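Local coordinates for protein serine protease inhibitor (PDB 3STO) that adopts the serpin fold and probably inhibits serine-type endopeptidases, at residues Y233-S245 with V256-A269. Sequence-based numbering, arbitrary orientation.
Sequences YGKFEDEGFEIVS and VIVLPLEKWSLNGA
Gly240 and Phe241 bring the turn after strand 218-236 against the chain that leaves strand 253-260. The carbonyl of Gly240 takes two donors: Asn267 ND2 lies in the carbonyl plane, on a lone pair, 2.9 Å from Gly240 O, whereas the N-H of Leu261 comes from above that plane, with an almost straight N-H...O angle of 171°. Asparagine suits this place because its amide ties the loop to the turn through a side chain. One residue earlier, Glu239 O receives Gly268 N at 3.0 Å. Gly240 and Phe241 both face Phe236 in a G1 beta bulge, whose first residue has a positive phi that favours glycine. Leu261, branched and apolar, covers this turn, spreading CD1 over the Gly240-Phe241 backbone and CD2 against Glu242.

Phe241 holds CG between its backbone N and carbonyl carbon (chi1 58°), which lays the ring under Val258: CG1 of Val258 stands over one face near the rim, 4.1 Å from the ring centroid, a CH-pi contact. The ring's edge meets the backbone of Gly268, where the lack of a side chain permits the close fit. Beside Val258, Ile243 sends CG2 against Val256 CG1 at 3.6 Å. On the opposite face, Val244 CG2 lies 3.7 Å from Ile257 CD1; such beta-branched residues suit buried strands. Here too Glu242 OE1 accepts a hydrogen bond from the Tyr233 hydroxyl, nearly along the C-O axis, which helps to orient the carboxylate.

Both backbone bonds of the Glu242-Leu259 pair are short, while in the Val244-Ile257 pair the one from Val244 N is weak. The hairpin of strands 241-247 and 253-260 corresponds to the second and third strands of serpin sheet B. Strand 218-236 flanks it on one side and strand 381-387 on the other, while Phe375 of strand 373-376 packs on Glu242, Val244 and Leu259.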
loop_
_atom_site.group_PDB
_atom_site.type_symbol
_atom_site.label_atom_id
_atom_site.label_comp_id
_atom_site.label_asym_id
_atom_site.label_seq_id
_atom_site.Cartn_x
_atom_site.Cartn_y
_atom_site.Cartn_z
ATOM N N TYR A 233 16.293 14.935 8.701
ATOM C CA TYR A 233 15.528 15.103 9.913
ATOM C C TYR A 233 14.903 16.479 9.921
ATOM O O TYR A 233 15.439 17.420 9.343
ATOM C CB TYR A 233 16.446 14.938 11.146
ATOM C CG TYR A 233 15.834 15.491 12.405
ATOM C CD1 TYR A 233 16.041 16.828 12.772
ATOM C CD2 TYR A 233 14.996 14.702 13.201
ATOM C CE1 TYR A 233 15.461 17.367 13.927
ATOM C CE2 TYR A 233 14.398 15.231 14.360
ATOM C CZ TYR A 233 14.625 16.557 14.717
ATOM O OH TYR A 233 14.032 17.068 15.859
ATOM N N GLY A 234 13.765 16.605 10.582
ATOM C CA GLY A 234 13.144 17.903 10.721
ATOM C C GLY A 234 12.182 17.878 11.887
ATOM O O GLY A 234 11.538 16.845 12.134
ATOM N N LYS A 235 12.064 19.018 12.577
ATOM C CA LYS A 235 11.106 19.198 13.662
ATOM C C LYS A 235 10.025 20.191 13.286
ATOM O O LYS A 235 10.321 21.302 12.868
ATOM C CB LYS A 235 11.820 19.692 14.905
ATOM C CG LYS A 235 10.920 19.916 16.093
ATOM C CD LYS A 235 11.681 19.573 17.407
ATOM C CE LYS A 235 11.899 20.802 18.286
ATOM N NZ LYS A 235 12.952 20.600 19.346
ATOM N N PHE A 236 8.765 19.793 13.440
ATOM C CA PHE A 236 7.666 20.631 13.009
ATOM C C PHE A 236 6.793 20.947 14.210
ATOM O O PHE A 236 5.775 20.311 14.455
ATOM C CB PHE A 236 6.914 19.953 11.862
ATOM C CG PHE A 236 7.806 19.634 10.676
ATOM C CD1 PHE A 236 8.555 18.461 10.643
ATOM C CD2 PHE A 236 7.925 20.529 9.619
ATOM C CE1 PHE A 236 9.384 18.180 9.589
ATOM C CE2 PHE A 236 8.739 20.242 8.535
ATOM C CZ PHE A 236 9.476 19.060 8.525
ATOM N N GLU A 237 7.228 21.957 14.951
ATOM C CA GLU A 237 6.675 22.300 16.252
ATOM C C GLU A 237 5.197 22.624 16.185
ATOM O O GLU A 237 4.419 22.220 17.048
ATOM C CB GLU A 237 7.424 23.494 16.820
ATOM C CG GLU A 237 8.694 23.146 17.562
ATOM C CD GLU A 237 8.420 22.821 19.026
ATOM O OE1 GLU A 237 7.226 22.771 19.411
ATOM O OE2 GLU A 237 9.392 22.625 19.794
ATOM N N ASP A 238 4.825 23.366 15.155
ATOM C CA ASP A 238 3.448 23.787 14.954
ATOM C C ASP A 238 2.505 22.628 14.622
ATOM O O ASP A 238 1.373 22.622 15.057
ATOM C CB ASP A 238 3.392 24.856 13.865
ATOM C CG ASP A 238 3.790 26.235 14.379
ATOM O OD1 ASP A 238 3.409 27.230 13.723
ATOM O OD2 ASP A 238 4.472 26.331 15.436
ATOM N N GLU A 239 2.964 21.633 13.881
ATOM C CA GLU A 239 2.136 20.459 13.645
ATOM C C GLU A 239 2.310 19.421 14.749
ATOM O O GLU A 239 1.653 18.396 14.759
ATOM C CB GLU A 239 2.463 19.839 12.284
ATOM C CG GLU A 239 2.256 20.789 11.119
ATOM C CD GLU A 239 3.495 21.568 10.724
ATOM O OE1 GLU A 239 4.357 21.861 11.589
ATOM O OE2 GLU A 239 3.599 21.903 9.536
ATOM N N GLY A 240 3.220 19.676 15.668
ATOM C CA GLY A 240 3.443 18.764 16.772
ATOM C C GLY A 240 4.151 17.453 16.487
ATOM O O GLY A 240 3.949 16.479 17.229
ATOM N N PHE A 241 5.006 17.417 15.455
ATOM C CA PHE A 241 5.818 16.205 15.200
ATOM C C PHE A 241 7.241 16.460 14.657
ATOM O O PHE A 241 7.625 17.584 14.331
ATOM C CB PHE A 241 5.041 15.248 14.288
ATOM C CG PHE A 241 4.636 15.860 12.959
ATOM C CD1 PHE A 241 5.595 16.151 11.975
ATOM C CD2 PHE A 241 3.318 16.116 12.674
ATOM C CE1 PHE A 241 5.238 16.697 10.749
ATOM C CE2 PHE A 241 2.946 16.666 11.451
ATOM C CZ PHE A 241 3.911 16.973 10.488
ATOM N N GLU A 242 8.020 15.401 14.570
ATOM C CA GLU A 242 9.342 15.468 13.972
ATOM C C GLU A 242 9.467 14.273 13.052
ATOM O O GLU A 242 8.770 13.283 13.238
ATOM C CB GLU A 242 10.477 15.504 15.043
ATOM C CG GLU A 242 10.446 14.377 16.110
ATOM C CD GLU A 242 11.457 14.577 17.301
ATOM O OE1 GLU A 242 12.352 15.460 17.241
ATOM O OE2 GLU A 242 11.373 13.834 18.313
ATOM N N ILE A 243 10.375 14.354 12.081
ATOM C CA ILE A 243 10.467 13.349 11.051
ATOM C C ILE A 243 11.916 13.000 10.746
ATOM O O ILE A 243 12.759 13.890 10.709
ATOM C CB ILE A 243 9.772 13.892 9.740
ATOM C CG1 ILE A 243 8.286 14.156 9.982
ATOM C CG2 ILE A 243 9.979 12.950 8.537
ATOM C CD1 ILE A 243 7.546 14.640 8.763
ATOM N N VAL A 244 12.194 11.714 10.522
ATOM C CA VAL A 244 13.449 11.276 9.952
ATOM C C VAL A 244 13.153 10.490 8.715
ATOM O O VAL A 244 12.085 9.905 8.590
ATOM C CB VAL A 244 14.363 10.361 10.889
ATOM C CG1 VAL A 244 14.968 11.170 12.012
ATOM C CG2 VAL A 244 13.606 9.140 11.407
ATOM N N SER A 245 14.120 10.479 7.802
ATOM C CA SER A 245 14.044 9.686 6.579
ATOM C C SER A 245 15.239 8.758 6.556
ATOM O O SER A 245 16.372 9.208 6.618
ATOM C CB SER A 245 14.078 10.595 5.378
ATOM O OG SER A 245 13.592 9.897 4.275
ATOM N N VAL A 256 10.145 6.728 6.082
ATOM C CA VAL A 256 9.866 7.982 6.753
ATOM C C VAL A 256 9.096 7.701 8.043
ATOM O O VAL A 256 8.059 7.054 7.996
ATOM C CB VAL A 256 9.093 8.927 5.827
ATOM C CG1 VAL A 256 8.653 10.216 6.577
ATOM C CG2 VAL A 256 9.958 9.257 4.582
ATOM N N ILE A 257 9.637 8.146 9.186
ATOM C CA ILE A 257 8.964 8.019 10.478
ATOM C C ILE A 257 8.481 9.366 10.931
ATOM O O ILE A 257 9.199 10.359 10.863
ATOM C CB ILE A 257 9.851 7.379 11.550
ATOM C CG1 ILE A 257 10.534 6.119 10.978
ATOM C CG2 ILE A 257 9.054 7.067 12.849
ATOM C CD1 ILE A 257 11.906 5.865 11.600
ATOM N N VAL A 258 7.219 9.410 11.332
ATOM C CA VAL A 258 6.631 10.639 11.817
ATOM C C VAL A 258 6.310 10.460 13.296
ATOM O O VAL A 258 5.414 9.695 13.652
ATOM C CB VAL A 258 5.338 11.016 11.071
ATOM C CG1 VAL A 258 4.836 12.367 11.561
ATOM C CG2 VAL A 258 5.580 11.064 9.571
ATOM N N LEU A 259 7.056 11.166 14.143
ATOM C CA LEU A 259 6.995 10.946 15.585
ATOM C C LEU A 259 6.415 12.177 16.267
ATOM O O LEU A 259 6.996 13.263 16.225
ATOM C CB LEU A 259 8.388 10.596 16.155
ATOM C CG LEU A 259 8.412 10.119 17.614
ATOM C CD1 LEU A 259 7.681 8.759 17.793
ATOM C CD2 LEU A 259 9.835 10.024 18.148
ATOM N N PRO A 260 5.245 12.010 16.890
ATOM C CA PRO A 260 4.649 13.107 17.670
ATOM C C PRO A 260 5.608 13.590 18.757
ATOM O O PRO A 260 6.336 12.791 19.364
ATOM C CB PRO A 260 3.433 12.452 18.303
ATOM C CG PRO A 260 3.105 11.308 17.386
ATOM C CD PRO A 260 4.440 10.776 16.966
ATOM N N LEU A 261 5.604 14.893 18.995
ATOM C CA LEU A 261 6.483 15.475 20.011
ATOM C C LEU A 261 6.193 15.027 21.454
ATOM O O LEU A 261 7.063 15.061 22.306
ATOM C CB LEU A 261 6.544 16.994 19.864
ATOM C CG LEU A 261 7.282 17.306 18.556
ATOM C CD1 LEU A 261 7.284 18.785 18.210
ATOM C CD2 LEU A 261 8.694 16.786 18.649
ATOM N N GLU A 262 4.992 14.566 21.740
ATOM C CA GLU A 262 4.786 14.006 23.061
ATOM C C GLU A 262 4.166 12.630 22.913
ATOM O O GLU A 262 3.916 12.181 21.805
ATOM C CB GLU A 262 3.917 14.914 23.925
ATOM C CG GLU A 262 2.460 14.514 23.911
ATOM C CD GLU A 262 1.725 15.074 22.732
ATOM O OE1 GLU A 262 1.253 16.228 22.858
ATOM O OE2 GLU A 262 1.625 14.374 21.694
ATOM N N LYS A 263 3.931 11.948 24.024
ATOM C CA LYS A 263 3.572 10.553 23.913
ATOM C C LYS A 263 2.064 10.323 23.893
ATOM O O LYS A 263 1.619 9.219 23.653
ATOM C CB LYS A 263 4.196 9.762 25.057
ATOM C CG LYS A 263 3.570 10.051 26.438
ATOM C CD LYS A 263 4.420 9.423 27.534
ATOM C CE LYS A 263 3.738 9.503 28.870
ATOM N NZ LYS A 263 4.526 8.755 29.908
ATOM N N TRP A 264 1.272 11.344 24.188
ATOM C CA TRP A 264 -0.148 11.072 24.431
ATOM C C TRP A 264 -1.038 11.177 23.192
ATOM O O TRP A 264 -2.093 10.569 23.169
ATOM C CB TRP A 264 -0.720 11.956 25.549
ATOM C CG TRP A 264 -0.017 11.831 26.887
ATOM C CD1 TRP A 264 -0.119 10.809 27.786
ATOM C CD2 TRP A 264 0.863 12.793 27.471
ATOM N NE1 TRP A 264 0.651 11.073 28.891
ATOM C CE2 TRP A 264 1.271 12.282 28.715
ATOM C CE3 TRP A 264 1.362 14.030 27.046
ATOM C CZ2 TRP A 264 2.168 12.954 29.531
ATOM C CZ3 TRP A 264 2.222 14.694 27.848
ATOM C CH2 TRP A 264 2.620 14.165 29.088
ATOM N N SER A 265 -0.601 11.952 22.195
ATOM C CA SER A 265 -1.392 12.295 21.006
ATOM C C SER A 265 -0.627 12.156 19.674
ATOM O O SER A 265 0.561 12.415 19.601
ATOM C CB SER A 265 -1.885 13.727 21.122
ATOM O OG SER A 265 -2.497 14.136 19.909
ATOM N N LEU A 266 -1.319 11.759 18.624
ATOM C CA LEU A 266 -0.723 11.693 17.308
ATOM C C LEU A 266 -0.507 13.104 16.710
ATOM O O LEU A 266 0.331 13.290 15.826
ATOM C CB LEU A 266 -1.607 10.879 16.396
ATOM C CG LEU A 266 -1.368 9.394 16.157
ATOM C CD1 LEU A 266 -0.270 8.834 16.979
ATOM C CD2 LEU A 266 -2.666 8.613 16.321
ATOM N N ASN A 267 -1.231 14.102 17.209
ATOM C CA ASN A 267 -1.063 15.466 16.716
ATOM C C ASN A 267 -1.323 15.553 15.200
ATOM O O ASN A 267 -2.218 14.870 14.691
ATOM C CB ASN A 267 0.337 15.996 17.085
ATOM C CG ASN A 267 0.474 16.319 18.587
ATOM O OD1 ASN A 267 -0.526 16.537 19.284
ATOM N ND2 ASN A 267 1.717 16.349 19.087
ATOM N N GLY A 268 -0.560 16.380 14.478
ATOM C CA GLY A 268 -0.754 16.547 13.040
ATOM C C GLY A 268 -0.331 15.345 12.219
ATOM O O GLY A 268 -0.471 15.326 11.009
ATOM N N ALA A 269 0.194 14.326 12.886
ATOM C CA ALA A 269 0.740 13.179 12.187
ATOM C C ALA A 269 -0.366 12.458 11.419
ATOM O O ALA A 269 -0.097 11.769 10.442
ATOM C CB ALA A 269 1.432 12.246 13.143
#